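Local coordinates for GAF domain/HD domain protein (Geobacter sulfurreducens, PDB 3EEA) that is of unknown function, its GAF domain captured here being one part of a longer GAF/HD-domain protein to which a phosphatase activity is tentatively assigned, at residues 15-20 and 152-157; 23-28 and 144-149; 34-39 and 47-52; 109-114 and 123-128. One frame throughout, in Å; residues are numbered along the deposited sequence.

Contact 1 (15-20 and 152-157)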
loop_
_atom_site.group_PDB
_atom_site.type_symbol
_atom_site.label_atom_id
_atom_site.label_comp_id
_atom_site.label_asym_id
_atom_site.label_seq_id
_atom_site.Cartn_x
_atom_site.Cartn_y
_atom_site.Cartn_z
ATOM N N ASP A 15 -15.119 4.569 -0.129
ATOM C CA ASP A 15 -14.663 5.324 -1.301
ATOM C C ASP A 15 -13.312 5.989 -1.061
ATOM O O ASP A 15 -12.510 6.065 -1.975
ATOM C CB ASP A 15 -15.721 6.320 -1.824
ATOM C CG ASP A 15 -15.332 6.937 -3.169
ATOM O OD1 ASP A 15 -14.918 6.208 -4.115
ATOM O OD2 ASP A 15 -15.376 8.177 -3.273
ATOM N N GLU A 16 -13.020 6.454 0.150
ATOM C CA GLU A 16 -11.681 7.020 0.397
ATOM C C GLU A 16 -10.602 5.912 0.320
ATOM O O GLU A 16 -9.509 6.200 -0.097
ATOM C CB GLU A 16 -11.526 7.713 1.740
ATOM C CG GLU A 16 -12.288 9.001 1.890
ATOM C CD GLU A 16 -11.648 10.167 1.164
ATOM O OE1 GLU A 16 -10.395 10.218 0.998
ATOM O OE2 GLU A 16 -12.419 11.065 0.814
ATOM N N VAL A 17 -10.921 4.707 0.772
ATOM C CA VAL A 17 -10.017 3.550 0.664
ATOM C C VAL A 17 -9.715 3.284 -0.842
ATOM O O VAL A 17 -8.548 3.111 -1.239
ATOM C CB VAL A 17 -10.578 2.308 1.373
ATOM C CG1 VAL A 17 -9.672 1.064 1.157
ATOM C CG2 VAL A 17 -10.728 2.564 2.937
ATOM N N ILE A 18 -10.758 3.290 -1.670
ATOM C CA ILE A 18 -10.592 3.021 -3.125
ATOM C C ILE A 18 -9.836 4.145 -3.858
ATOM O O ILE A 18 -9.014 3.884 -4.727
ATOM C CB ILE A 18 -11.972 2.713 -3.812
ATOM C CG1 ILE A 18 -12.535 1.404 -3.262
ATOM C CG2 ILE A 18 -11.794 2.705 -5.343
ATOM C CD1 ILE A 18 -11.589 0.283 -3.202
ATOM N N LYS A 19 -10.093 5.382 -3.504
ATOM C CA LYS A 19 -9.316 6.539 -3.984
ATOM C C LYS A 19 -7.833 6.398 -3.619
ATOM O O LYS A 19 -6.953 6.595 -4.451
ATOM C CB LYS A 19 -9.818 7.858 -3.373
ATOM C CG LYS A 19 -11.070 8.429 -3.976
ATOM C CD LYS A 19 -11.386 9.823 -3.420
ATOM C CE LYS A 19 -10.430 10.895 -3.982
ATOM N NZ LYS A 19 -11.151 12.177 -4.259
ATOM N N ASP A 20 -7.559 6.090 -2.359
ATOM C CA ASP A 20 -6.172 5.992 -1.925
ATOM C C ASP A 20 -5.490 4.810 -2.651
ATOM O O ASP A 20 -4.333 4.951 -3.098
ATOM C CB ASP A 20 -6.058 5.803 -0.418
ATOM C CG ASP A 20 -6.400 7.049 0.375
ATOM O OD1 ASP A 20 -6.409 8.180 -0.193
ATOM O OD2 ASP A 20 -6.679 6.877 1.607
ATOM N N LEU A 152 -9.357 -6.345 2.182
ATOM C CA LEU A 152 -9.559 -6.738 3.568
ATOM C C LEU A 152 -10.162 -5.581 4.398
ATOM O O LEU A 152 -11.136 -5.743 5.198
ATOM C CB LEU A 152 -8.212 -7.150 4.140
ATOM C CG LEU A 152 -8.113 -7.500 5.590
ATOM C CD1 LEU A 152 -9.106 -8.628 5.908
ATOM C CD2 LEU A 152 -6.597 -7.988 5.772
ATOM N N VAL A 153 -9.611 -4.405 4.166
ATOM C CA VAL A 153 -10.095 -3.182 4.807
ATOM C C VAL A 153 -11.558 -2.922 4.441
ATOM O O VAL A 153 -12.393 -2.654 5.341
ATOM C CB VAL A 153 -9.241 -1.944 4.447
ATOM C CG1 VAL A 153 -9.892 -0.650 5.053
ATOM C CG2 VAL A 153 -7.787 -2.066 5.036
ATOM N N VAL A 154 -11.849 -2.951 3.148
ATOM C CA VAL A 154 -13.217 -2.682 2.616
ATOM C C VAL A 154 -14.185 -3.697 3.183
ATOM O O VAL A 154 -15.280 -3.343 3.638
ATOM C CB VAL A 154 -13.270 -2.654 1.064
ATOM C CG1 VAL A 154 -14.774 -2.620 0.567
ATOM C CG2 VAL A 154 -12.523 -1.390 0.553
ATOM N N SER A 155 -13.753 -4.952 3.270
ATOM C CA SER A 155 -14.633 -5.991 3.791
ATOM C C SER A 155 -14.970 -5.723 5.261
ATOM O O SER A 155 -16.149 -5.776 5.633
ATOM C CB SER A 155 -14.073 -7.374 3.561
ATOM O OG SER A 155 -13.147 -7.698 4.559
ATOM N N HIS A 156 -13.982 -5.340 6.082
ATOM C CA HIS A 156 -14.257 -4.913 7.475
ATOM C C HIS A 156 -15.286 -3.772 7.519
ATOM O O HIS A 156 -16.214 -3.781 8.371
ATOM C CB HIS A 156 -13.006 -4.481 8.253
ATOM C CG HIS A 156 -12.042 -5.577 8.550
ATOM N ND1 HIS A 156 -10.707 -5.340 8.809
ATOM C CD2 HIS A 156 -12.200 -6.923 8.590
ATOM C CE1 HIS A 156 -10.089 -6.492 9.012
ATOM N NE2 HIS A 156 -10.973 -7.470 8.881
ATOM N N MET A 157 -15.136 -2.791 6.633
ATOM C CA MET A 157 -16.059 -1.639 6.575
ATOM C C MET A 157 -17.499 -2.009 6.104
ATOM O O MET A 157 -18.480 -1.466 6.617
ATOM C CB MET A 157 -15.506 -0.581 5.639
ATOM C CG MET A 157 -14.191 0.046 6.074
ATOM S SD MET A 157 -13.535 1.396 5.010
ATOM C CE MET A 157 -12.228 2.079 6.067
#
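V17 turns CG1 anti to its backbone N (chi1 175°), which sets its two methyls apart against helix 152-157: CG1 faces V154 while CG2 faces V153 and M157. M157 answers from the other helix with CG anti to its own carbonyl carbon (chi1 -64°) and an extended chain beyond, and the two side chains meet tip to tip, V17 CG2 lying 3.5 Å from M157 CE. The same V17 methyl is 3.9 Å from V153 CG1. Its partner CG1 meets V154 CG2 at 3.8 Å, the two valines crossing at a slant. I18 adds a lighter touch: its CB does not point at the other helix, but the end of the chain comes nearer, CD1 lying 4.2 Å from V154 CG2. No hydrogen bond spans the two segments, and between them the contact is purely apolar. I18 and V154 also lie on F38 of the sheet, while M157 packs on H156 of the second subunit, so the contact lies between sheet and dimer partner. The segment axes run nearly antiparallel, at 172° and 10.2 Å apart. This is the pairing of N-terminal and C-terminal helices on one side of the central antiparallel sheet in a GAF domain.

Contact 2 (23-28 and 144-149)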
loop_
_atom_site.group_PDB
_atom_site.type_symbol
_atom_site.label_atom_id
_atom_site.label_comp_id
_atom_site.label_asym_id
_atom_site.label_seq_id
_atom_site.Cartn_x
_atom_site.Cartn_y
_atom_site.Cartn_z
ATOM N N ARG A 23 -4.751 5.807 -6.337
ATOM C CA ARG A 23 -3.624 6.736 -6.424
ATOM C C ARG A 23 -2.274 6.000 -6.256
ATOM O O ARG A 23 -1.285 6.238 -7.020
ATOM C CB ARG A 23 -3.807 7.797 -5.339
ATOM C CG ARG A 23 -2.680 8.679 -5.105
ATOM C CD ARG A 23 -3.125 9.692 -4.071
ATOM N NE ARG A 23 -2.019 10.049 -3.213
ATOM C CZ ARG A 23 -1.087 10.914 -3.558
ATOM N NH1 ARG A 23 -1.163 11.517 -4.745
ATOM N NH2 ARG A 23 -0.089 11.193 -2.713
ATOM N N LEU A 24 -2.201 5.155 -5.236
ATOM C CA LEU A 24 -0.958 4.431 -4.948
ATOM C C LEU A 24 -0.576 3.487 -6.091
ATOM O O LEU A 24 0.598 3.449 -6.485
ATOM C CB LEU A 24 -1.067 3.651 -3.650
ATOM C CG LEU A 24 0.216 3.034 -3.133
ATOM C CD1 LEU A 24 1.288 4.114 -2.975
ATOM C CD2 LEU A 24 -0.064 2.277 -1.841
ATOM N N LEU A 25 -1.550 2.739 -6.622
ATOM C CA LEU A 25 -1.289 1.862 -7.771
ATOM C C LEU A 25 -0.736 2.687 -8.934
ATOM O O LEU A 25 0.268 2.259 -9.534
ATOM C CB LEU A 25 -2.505 1.102 -8.235
ATOM C CG LEU A 25 -2.976 0.052 -7.244
ATOM C CD1 LEU A 25 -4.399 -0.375 -7.685
ATOM C CD2 LEU A 25 -1.965 -1.120 -7.152
ATOM N N ARG A 26 -1.366 3.820 -9.235
ATOM C CA ARG A 26 -0.880 4.636 -10.376
ATOM C C ARG A 26 0.553 5.170 -10.193
ATOM O O ARG A 26 1.289 5.393 -11.179
ATOM C CB ARG A 26 -1.856 5.745 -10.728
ATOM C CG ARG A 26 -3.015 5.148 -11.509
ATOM C CD ARG A 26 -4.064 6.133 -11.981
ATOM N NE ARG A 26 -3.616 7.124 -12.970
ATOM C CZ ARG A 26 -3.483 6.914 -14.280
ATOM N NH1 ARG A 26 -3.719 5.734 -14.821
ATOM N NH2 ARG A 26 -3.090 7.900 -15.065
ATOM N N LYS A 27 0.913 5.449 -8.956
ATOM C CA LYS A 27 2.261 5.890 -8.611
ATOM C C LYS A 27 3.289 4.764 -8.638
ATOM O O LYS A 27 4.500 5.010 -8.873
ATOM C CB LYS A 27 2.246 6.532 -7.254
ATOM C CG LYS A 27 1.558 7.882 -7.243
ATOM C CD LYS A 27 1.781 8.490 -5.902
ATOM C CE LYS A 27 0.939 9.702 -5.716
ATOM N NZ LYS A 27 1.320 10.231 -4.391
ATOM N N LEU A 28 2.848 3.535 -8.402
ATOM C CA LEU A 28 3.787 2.412 -8.348
ATOM C C LEU A 28 3.948 1.668 -9.670
ATOM O O LEU A 28 4.957 1.015 -9.882
ATOM C CB LEU A 28 3.312 1.394 -7.284
ATOM C CG LEU A 28 3.490 1.908 -5.859
ATOM C CD1 LEU A 28 2.888 0.950 -4.865
ATOM C CD2 LEU A 28 5.005 2.226 -5.602
ATOM N N ARG A 144 -1.420 -7.172 -6.907
ATOM C CA ARG A 144 -2.203 -8.155 -6.170
ATOM C C ARG A 144 -2.121 -7.942 -4.641
ATOM O O ARG A 144 -3.130 -8.041 -3.905
ATOM C CB ARG A 144 -1.717 -9.582 -6.544
ATOM C CG ARG A 144 -2.152 -9.932 -7.916
ATOM C CD ARG A 144 -1.571 -11.282 -8.388
ATOM N NE ARG A 144 -2.011 -12.329 -7.473
ATOM C CZ ARG A 144 -1.580 -13.594 -7.520
ATOM N NH1 ARG A 144 -0.652 -13.965 -8.381
ATOM N NH2 ARG A 144 -2.084 -14.450 -6.671
ATOM N N ASP A 145 -0.923 -7.634 -4.161
ATOM C CA ASP A 145 -0.723 -7.358 -2.730
ATOM C C ASP A 145 -1.559 -6.176 -2.260
ATOM O O ASP A 145 -2.321 -6.272 -1.262
ATOM C CB ASP A 145 0.746 -7.099 -2.464
ATOM C CG ASP A 145 1.581 -8.376 -2.423
ATOM O OD1 ASP A 145 1.046 -9.435 -2.090
ATOM O OD2 ASP A 145 2.824 -8.259 -2.617
ATOM N N LEU A 146 -1.431 -5.055 -2.991
ATOM C CA LEU A 146 -2.077 -3.783 -2.577
ATOM C C LEU A 146 -3.617 -3.909 -2.651
ATOM O O LEU A 146 -4.332 -3.531 -1.740
ATOM C CB LEU A 146 -1.581 -2.630 -3.422
ATOM C CG LEU A 146 -0.150 -2.198 -3.097
ATOM C CD1 LEU A 146 0.227 -0.930 -3.860
ATOM C CD2 LEU A 146 0.079 -1.990 -1.631
ATOM N N VAL A 147 -4.112 -4.569 -3.685
ATOM C CA VAL A 147 -5.530 -4.809 -3.846
ATOM C C VAL A 147 -6.019 -5.720 -2.739
ATOM O O VAL A 147 -7.093 -5.531 -2.217
ATOM C CB VAL A 147 -5.874 -5.383 -5.246
ATOM C CG1 VAL A 147 -7.360 -5.885 -5.368
ATOM C CG2 VAL A 147 -5.533 -4.351 -6.309
ATOM N N SER A 148 -5.224 -6.715 -2.347
ATOM C CA SER A 148 -5.637 -7.607 -1.295
ATOM C C SER A 148 -5.707 -6.907 0.023
ATOM O O SER A 148 -6.591 -7.196 0.825
ATOM C CB SER A 148 -4.748 -8.826 -1.198
ATOM O OG SER A 148 -4.896 -9.537 -2.405
ATOM N N HIS A 149 -4.773 -5.964 0.272
ATOM C CA HIS A 149 -4.865 -5.149 1.447
ATOM C C HIS A 149 -6.145 -4.305 1.510
ATOM O O HIS A 149 -6.811 -4.228 2.569
ATOM C CB HIS A 149 -3.656 -4.231 1.566
ATOM C CG HIS A 149 -2.358 -4.941 1.618
ATOM N ND1 HIS A 149 -1.162 -4.299 1.366
ATOM C CD2 HIS A 149 -2.060 -6.243 1.826
ATOM C CE1 HIS A 149 -0.185 -5.184 1.418
ATOM N NE2 HIS A 149 -0.694 -6.364 1.707
#
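L146 faces L24, L25 and L28 across the antiparallel pair formed by the N-terminal and C-terminal helices of the GAF domain, whose segment axes here are 10.8 Å apart at 171°. Starting along 144-149, R144 points its side chain away from the neighbouring helix. L146, two residues on, carries the contact. With CG anti to the carbonyl carbon (chi1 -73°), it sends CD1 in among the three leucines, and its CB lies 4.0 Å from L25 CD2. L25 runs alongside L146 the other way, whereas L24 and L28 both come in crosswise. V147 follows on the sheet side: its CG2 is a loose 4.4 Å from L25 CD1, and the residue also packs on V112 and M114 of the sheet. Next, S148 OG bonds back to R144 O at 2.8 Å, sharing that carbonyl with S148 N, which arrives from the opposite face of its plane. H149 meets H149 of the second subunit, on which L146 also packs. Between the helices themselves, L146 CD1 sits 3.8 Å from L24 CD2 and, closer than methyl groups normally come, 3.4 Å from L28 CD1.

Contact 3 (34-39 and 47-52)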
loop_
_atom_site.group_PDB
_atom_site.type_symbol
_atom_site.label_atom_id
_atom_site.label_comp_id
_atom_site.label_asym_id
_atom_site.label_seq_id
_atom_site.Cartn_x
_atom_site.Cartn_y
_atom_site.Cartn_z
ATOM N N ILE A 34 -7.267 2.988 -14.401
ATOM C CA ILE A 34 -7.714 2.019 -13.401
ATOM C C ILE A 34 -9.213 2.181 -13.197
ATOM O O ILE A 34 -9.723 3.306 -13.130
ATOM C CB ILE A 34 -7.006 2.223 -12.022
ATOM C CG1 ILE A 34 -5.500 2.286 -12.244
ATOM C CG2 ILE A 34 -7.463 1.136 -11.020
ATOM C CD1 ILE A 34 -4.604 2.388 -10.966
ATOM N N ALA A 35 -9.929 1.064 -13.193
ATOM C CA ALA A 35 -11.363 1.048 -13.028
ATOM C C ALA A 35 -11.726 0.034 -11.934
ATOM O O ALA A 35 -11.394 -1.148 -12.073
ATOM C CB ALA A 35 -12.039 0.681 -14.349
ATOM N N VAL A 36 -12.394 0.487 -10.866
ATOM C CA VAL A 36 -12.697 -0.338 -9.730
ATOM C C VAL A 36 -14.185 -0.549 -9.660
ATOM O O VAL A 36 -14.944 0.409 -9.812
ATOM C CB VAL A 36 -12.199 0.304 -8.371
ATOM C CG1 VAL A 36 -12.537 -0.666 -7.189
ATOM C CG2 VAL A 36 -10.727 0.674 -8.483
ATOM N N TYR A 37 -14.580 -1.795 -9.422
ATOM C CA TYR A 37 -15.962 -2.211 -9.278
ATOM C C TYR A 37 -16.188 -3.014 -8.000
ATOM O O TYR A 37 -15.285 -3.745 -7.531
ATOM C CB TYR A 37 -16.313 -3.160 -10.406
ATOM C CG TYR A 37 -16.329 -2.536 -11.777
ATOM C CD1 TYR A 37 -17.544 -2.217 -12.427
ATOM C CD2 TYR A 37 -15.141 -2.254 -12.438
ATOM C CE1 TYR A 37 -17.540 -1.622 -13.679
ATOM C CE2 TYR A 37 -15.146 -1.711 -13.714
ATOM C CZ TYR A 37 -16.333 -1.391 -14.320
ATOM O OH TYR A 37 -16.297 -0.824 -15.560
ATOM N N PHE A 38 -17.402 -2.936 -7.453
ATOM C CA PHE A 38 -17.776 -3.814 -6.370
ATOM C C PHE A 38 -18.735 -4.887 -6.844
ATOM O O PHE A 38 -19.543 -4.645 -7.743
ATOM C CB PHE A 38 -18.396 -3.018 -5.241
ATOM C CG PHE A 38 -17.422 -2.180 -4.477
ATOM C CD1 PHE A 38 -16.234 -2.731 -3.995
ATOM C CD2 PHE A 38 -17.697 -0.860 -4.203
ATOM C CE1 PHE A 38 -15.344 -1.958 -3.282
ATOM C CE2 PHE A 38 -16.805 -0.065 -3.466
ATOM C CZ PHE A 38 -15.636 -0.612 -3.008
ATOM N N PHE A 39 -18.656 -6.060 -6.232
ATOM C CA PHE A 39 -19.556 -7.157 -6.594
ATOM C C PHE A 39 -20.821 -7.026 -5.758
ATOM O O PHE A 39 -20.741 -6.961 -4.523
ATOM C CB PHE A 39 -18.929 -8.502 -6.354
ATOM C CG PHE A 39 -19.733 -9.651 -6.940
ATOM C CD1 PHE A 39 -19.943 -9.740 -8.291
ATOM C CD2 PHE A 39 -20.265 -10.626 -6.119
ATOM C CE1 PHE A 39 -20.663 -10.807 -8.843
ATOM C CE2 PHE A 39 -20.999 -11.686 -6.659
ATOM C CZ PHE A 39 -21.187 -11.763 -8.032
ATOM N N ALA A 47 -20.626 -3.558 -10.091
ATOM C CA ALA A 47 -21.055 -2.197 -10.206
ATOM C C ALA A 47 -19.874 -1.250 -10.148
ATOM O O ALA A 47 -19.025 -1.366 -9.260
ATOM C CB ALA A 47 -22.019 -1.873 -9.082
ATOM N N PRO A 48 -19.874 -0.230 -11.000
ATOM C CA PRO A 48 -18.718 0.702 -11.070
ATOM C C PRO A 48 -18.592 1.486 -9.781
ATOM O O PRO A 48 -19.612 1.933 -9.220
ATOM C CB PRO A 48 -19.008 1.594 -12.275
ATOM C CG PRO A 48 -20.357 1.195 -12.734
ATOM C CD PRO A 48 -20.873 0.013 -12.042
ATOM N N ALA A 49 -17.371 1.556 -9.250
ATOM C CA ALA A 49 -17.135 2.238 -7.942
ATOM C C ALA A 49 -16.355 3.536 -8.163
ATOM O O ALA A 49 -16.824 4.600 -7.827
ATOM C CB ALA A 49 -16.395 1.319 -6.988
ATOM N N ARG A 50 -15.192 3.436 -8.781
ATOM C CA ARG A 50 -14.350 4.559 -9.103
ATOM C C ARG A 50 -13.374 4.253 -10.227
ATOM O O ARG A 50 -12.812 3.160 -10.292
ATOM C CB ARG A 50 -13.563 4.946 -7.873
ATOM C CG ARG A 50 -12.668 6.120 -8.147
ATOM C CD ARG A 50 -12.174 6.716 -6.844
ATOM N NE ARG A 50 -13.255 7.403 -6.153
ATOM C CZ ARG A 50 -13.435 8.716 -6.195
ATOM N NH1 ARG A 50 -12.613 9.467 -6.915
ATOM N NH2 ARG A 50 -14.444 9.279 -5.540
ATOM N N SER A 51 -13.151 5.225 -11.106
ATOM C CA SER A 51 -12.102 5.142 -12.126
ATOM C C SER A 51 -11.121 6.266 -11.965
ATOM O O SER A 51 -11.483 7.325 -11.453
ATOM C CB SER A 51 -12.727 5.241 -13.532
ATOM O OG SER A 51 -13.328 6.507 -13.821
ATOM N N THR A 52 -9.928 6.094 -12.516
ATOM C CA THR A 52 -8.909 7.104 -12.532
ATOM C C THR A 52 -8.182 7.000 -13.848
ATOM O O THR A 52 -7.718 5.922 -14.254
ATOM C CB THR A 52 -7.889 6.882 -11.387
ATOM O OG1 THR A 52 -8.599 6.475 -10.198
ATOM C CG2 THR A 52 -7.090 8.117 -11.157
#
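The Y37 ring lies obliquely against the A47-P48 peptide, its CD1 3.4 Å from P48 N, and ring and proline cross at a slant, Y37 CE1 being 3.8 Å from P48 CB. With CG anti to the carbonyl carbon (chi1 -67°), Y37 puts its ring beside this peptide; F62 meets the ring edge-to-face and F125 nearly at right angles. F38 lies on the sheet face of I34 and V36, where its ring also meets its partner obliquely, with CD2 3.8 Å from A49 CB. V36 CG1 approaches the same A49 methyl more loosely.

The backbones form an antiparallel hairpin, with I34-T52, V36-R50 and F38-A47 as hydrogen-bonded pairs. Between the last two sits a classic beta bulge: A49 and R50 both face V36. V36 O takes two N-H groups, a short bond of 2.7 Å from A49 N in the carbonyl plane and a longer one of 3.2 Å from R50 N, tilted 29° from that plane. V36 N donates in turn to R50 O at 2.8 Å. The R50 side chain leads away from the strand to a salt bridge with D15 of helix 14-28.

The bulge shifts the register by one residue without leaving the extra N-H unbonded. Around the Y37 ring the chemistry is largely apolar and aromatic, as suits a wall of the pocket where a polyether, probably from the crystallisation liquor, is bound about 3 Å from the side chain of Y37.

Contact 4 (109-114 and 123-128)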
loop_
_atom_site.group_PDB
_atom_site.type_symbol
_atom_site.label_atom_id
_atom_site.label_comp_id
_atom_site.label_asym_id
_atom_site.label_seq_id
_atom_site.Cartn_x
_atom_site.Cartn_y
_atom_site.Cartn_z
ATOM N N VAL A 109 -4.976 -5.412 -20.741
ATOM C CA VAL A 109 -5.865 -5.261 -19.546
ATOM C C VAL A 109 -5.633 -6.344 -18.508
ATOM O O VAL A 109 -5.644 -7.539 -18.806
ATOM C CB VAL A 109 -7.357 -5.167 -19.895
ATOM C CG1 VAL A 109 -8.197 -5.000 -18.586
ATOM C CG2 VAL A 109 -7.623 -4.028 -20.930
ATOM N N LEU A 110 -5.325 -5.893 -17.295
ATOM C CA LEU A 110 -5.137 -6.763 -16.189
ATOM C C LEU A 110 -6.386 -6.681 -15.298
ATOM O O LEU A 110 -6.785 -5.587 -14.903
ATOM C CB LEU A 110 -3.901 -6.367 -15.421
ATOM C CG LEU A 110 -3.625 -7.082 -14.127
ATOM C CD1 LEU A 110 -3.201 -8.539 -14.367
ATOM C CD2 LEU A 110 -2.541 -6.314 -13.330
ATOM N N ALA A 111 -6.969 -7.832 -15.002
ATOM C CA ALA A 111 -8.181 -7.954 -14.160
ATOM C C ALA A 111 -7.806 -8.645 -12.845
ATOM O O ALA A 111 -7.430 -9.819 -12.848
ATOM C CB ALA A 111 -9.212 -8.777 -14.906
ATOM N N VAL A 112 -7.899 -7.928 -11.737
ATOM C CA VAL A 112 -7.508 -8.434 -10.436
ATOM C C VAL A 112 -8.728 -8.454 -9.504
ATOM O O VAL A 112 -9.295 -7.394 -9.155
ATOM C CB VAL A 112 -6.388 -7.621 -9.804
ATOM C CG1 VAL A 112 -6.016 -8.213 -8.445
ATOM C CG2 VAL A 112 -5.156 -7.591 -10.734
ATOM N N PRO A 113 -9.131 -9.663 -9.072
ATOM C CA PRO A 113 -10.307 -9.720 -8.201
ATOM C C PRO A 113 -9.939 -9.219 -6.835
ATOM O O PRO A 113 -8.794 -9.421 -6.409
ATOM C CB PRO A 113 -10.655 -11.207 -8.113
ATOM C CG PRO A 113 -9.456 -11.928 -8.518
ATOM C CD PRO A 113 -8.646 -11.002 -9.460
ATOM N N MET A 114 -10.877 -8.541 -6.181
ATOM C CA MET A 114 -10.724 -8.172 -4.745
ATOM C C MET A 114 -11.240 -9.373 -3.955
ATOM O O MET A 114 -12.435 -9.667 -3.947
ATOM C CB MET A 114 -11.515 -6.904 -4.421
ATOM C CG MET A 114 -11.138 -5.670 -5.231
ATOM S SD MET A 114 -12.194 -4.174 -4.853
ATOM C CE MET A 114 -12.204 -4.321 -3.098
ATOM N N ALA A 123 -13.552 -5.957 -8.113
ATOM C CA ALA A 123 -12.524 -6.195 -9.118
ATOM C C ALA A 123 -11.803 -4.872 -9.439
ATOM O O ALA A 123 -12.423 -3.838 -9.413
ATOM C CB ALA A 123 -13.117 -6.817 -10.376
ATOM N N VAL A 124 -10.521 -4.942 -9.733
ATOM C CA VAL A 124 -9.725 -3.784 -10.176
ATOM C C VAL A 124 -9.210 -4.114 -11.562
ATOM O O VAL A 124 -8.513 -5.138 -11.749
ATOM C CB VAL A 124 -8.542 -3.516 -9.223
ATOM C CG1 VAL A 124 -7.668 -2.339 -9.702
ATOM C CG2 VAL A 124 -9.057 -3.255 -7.807
ATOM N N PHE A 125 -9.539 -3.276 -12.535
ATOM C CA PHE A 125 -8.996 -3.418 -13.878
ATOM C C PHE A 125 -7.984 -2.294 -14.158
ATOM O O PHE A 125 -8.219 -1.118 -13.818
ATOM C CB PHE A 125 -10.100 -3.355 -14.866
ATOM C CG PHE A 125 -11.195 -4.383 -14.628
ATOM C CD1 PHE A 125 -11.055 -5.669 -15.104
ATOM C CD2 PHE A 125 -12.322 -4.067 -13.867
ATOM C CE1 PHE A 125 -12.066 -6.617 -14.883
ATOM C CE2 PHE A 125 -13.342 -5.002 -13.640
ATOM C CZ PHE A 125 -13.193 -6.285 -14.127
ATOM N N MET A 126 -6.860 -2.662 -14.726
ATOM C CA MET A 126 -5.758 -1.732 -15.017
ATOM C C MET A 126 -5.414 -1.918 -16.468
ATOM O O MET A 126 -5.443 -3.033 -16.954
ATOM C CB MET A 126 -4.567 -2.033 -14.140
ATOM C CG MET A 126 -4.905 -1.730 -12.628
ATOM S SD MET A 126 -3.544 -2.060 -11.533
ATOM C CE MET A 126 -2.370 -0.858 -11.990
ATOM N N ALA A 127 -5.152 -0.805 -17.160
ATOM C CA ALA A 127 -4.939 -0.836 -18.597
ATOM C C ALA A 127 -3.735 0.010 -18.957
ATOM O O ALA A 127 -3.496 1.046 -18.345
ATOM C CB ALA A 127 -6.195 -0.289 -19.346
ATOM N N ARG A 128 -3.019 -0.448 -19.958
ATOM C CA ARG A 128 -2.135 0.423 -20.720
ATOM C C ARG A 128 -2.123 0.048 -22.208
ATOM O O ARG A 128 -2.629 -1.026 -22.611
ATOM C CB ARG A 128 -0.744 0.544 -20.094
ATOM C CG ARG A 128 -0.105 -0.620 -19.738
ATOM C CD ARG A 128 1.050 -0.270 -18.781
ATOM N NE ARG A 128 1.978 -1.342 -18.795
ATOM C CZ ARG A 128 2.843 -1.703 -17.847
ATOM N NH1 ARG A 128 3.565 -2.758 -18.115
ATOM N NH2 ARG A 128 2.984 -1.100 -16.684
#
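F125 and A111 face each other in a non-hydrogen-bonded pair, and the alanine methyl meets the ring obliquely at CD1 and CE1, A111 CB being 3.6 Å from F125 CE1. CG of F125 is anti to the carbonyl carbon (chi1 -56°), which carries CD1 and CE1 across to the neighbouring strand. F125 also borders the pocket that holds a bound polyether, probably from the crystallisation liquor. On the same face V109 points CG2 at A127 CB, 4.3 Å off, while M78 and L75 of helix 73-81 pack on A111 and F125 respectively.

The opposite face belongs to L110, V112, V124 and M126. I143 of helix 137-158 packs on L110, V112 and M126, and V147 of that helix lies against V124. M126 starts toward this face but its end leads off from strand 109-114. M114, at the far end, crosses V124 at about a right angle, with its CG 4.1 Å from V124 CG2.

Between the strands, four backbone bonds close the two hydrogen-bonded pairs. L110 and M126 exchange two of 2.9 Å, L110 N to M126 O and M126 N to L110 O; V112 and V124 exchange the others, V124 N reaching V112 O at 2.8 Å with an N-H...O angle of 169°.

Every touching residue is buried, so these near-straight bonds satisfy peptide groups inside the core, while apolar groups on both faces let the GAF sheet pack against helices on either side.

From the N terminus, helix 14-28 supplies the first halves of contacts 1 and 2, whose partners lie in reverse order on helix 137-158. Contact 1 therefore closes the outermost loop and contact 2 nests inside it, the two centres 12 Å apart. Within both loops, contact 3 closes the first hairpin before contact 4 opens the second; these two follow in series. Strands 33-39 and 119-129 are neighbours, joining both hairpins into one sheet through probable backbone hydrogen bonds from A35 to F125 and from A123 to Y37. R26 and L25 pack on I34, fastening helix 14-28 to that sheet, helix 137-158 lies against it too, and both helix contacts also reach the second subunit.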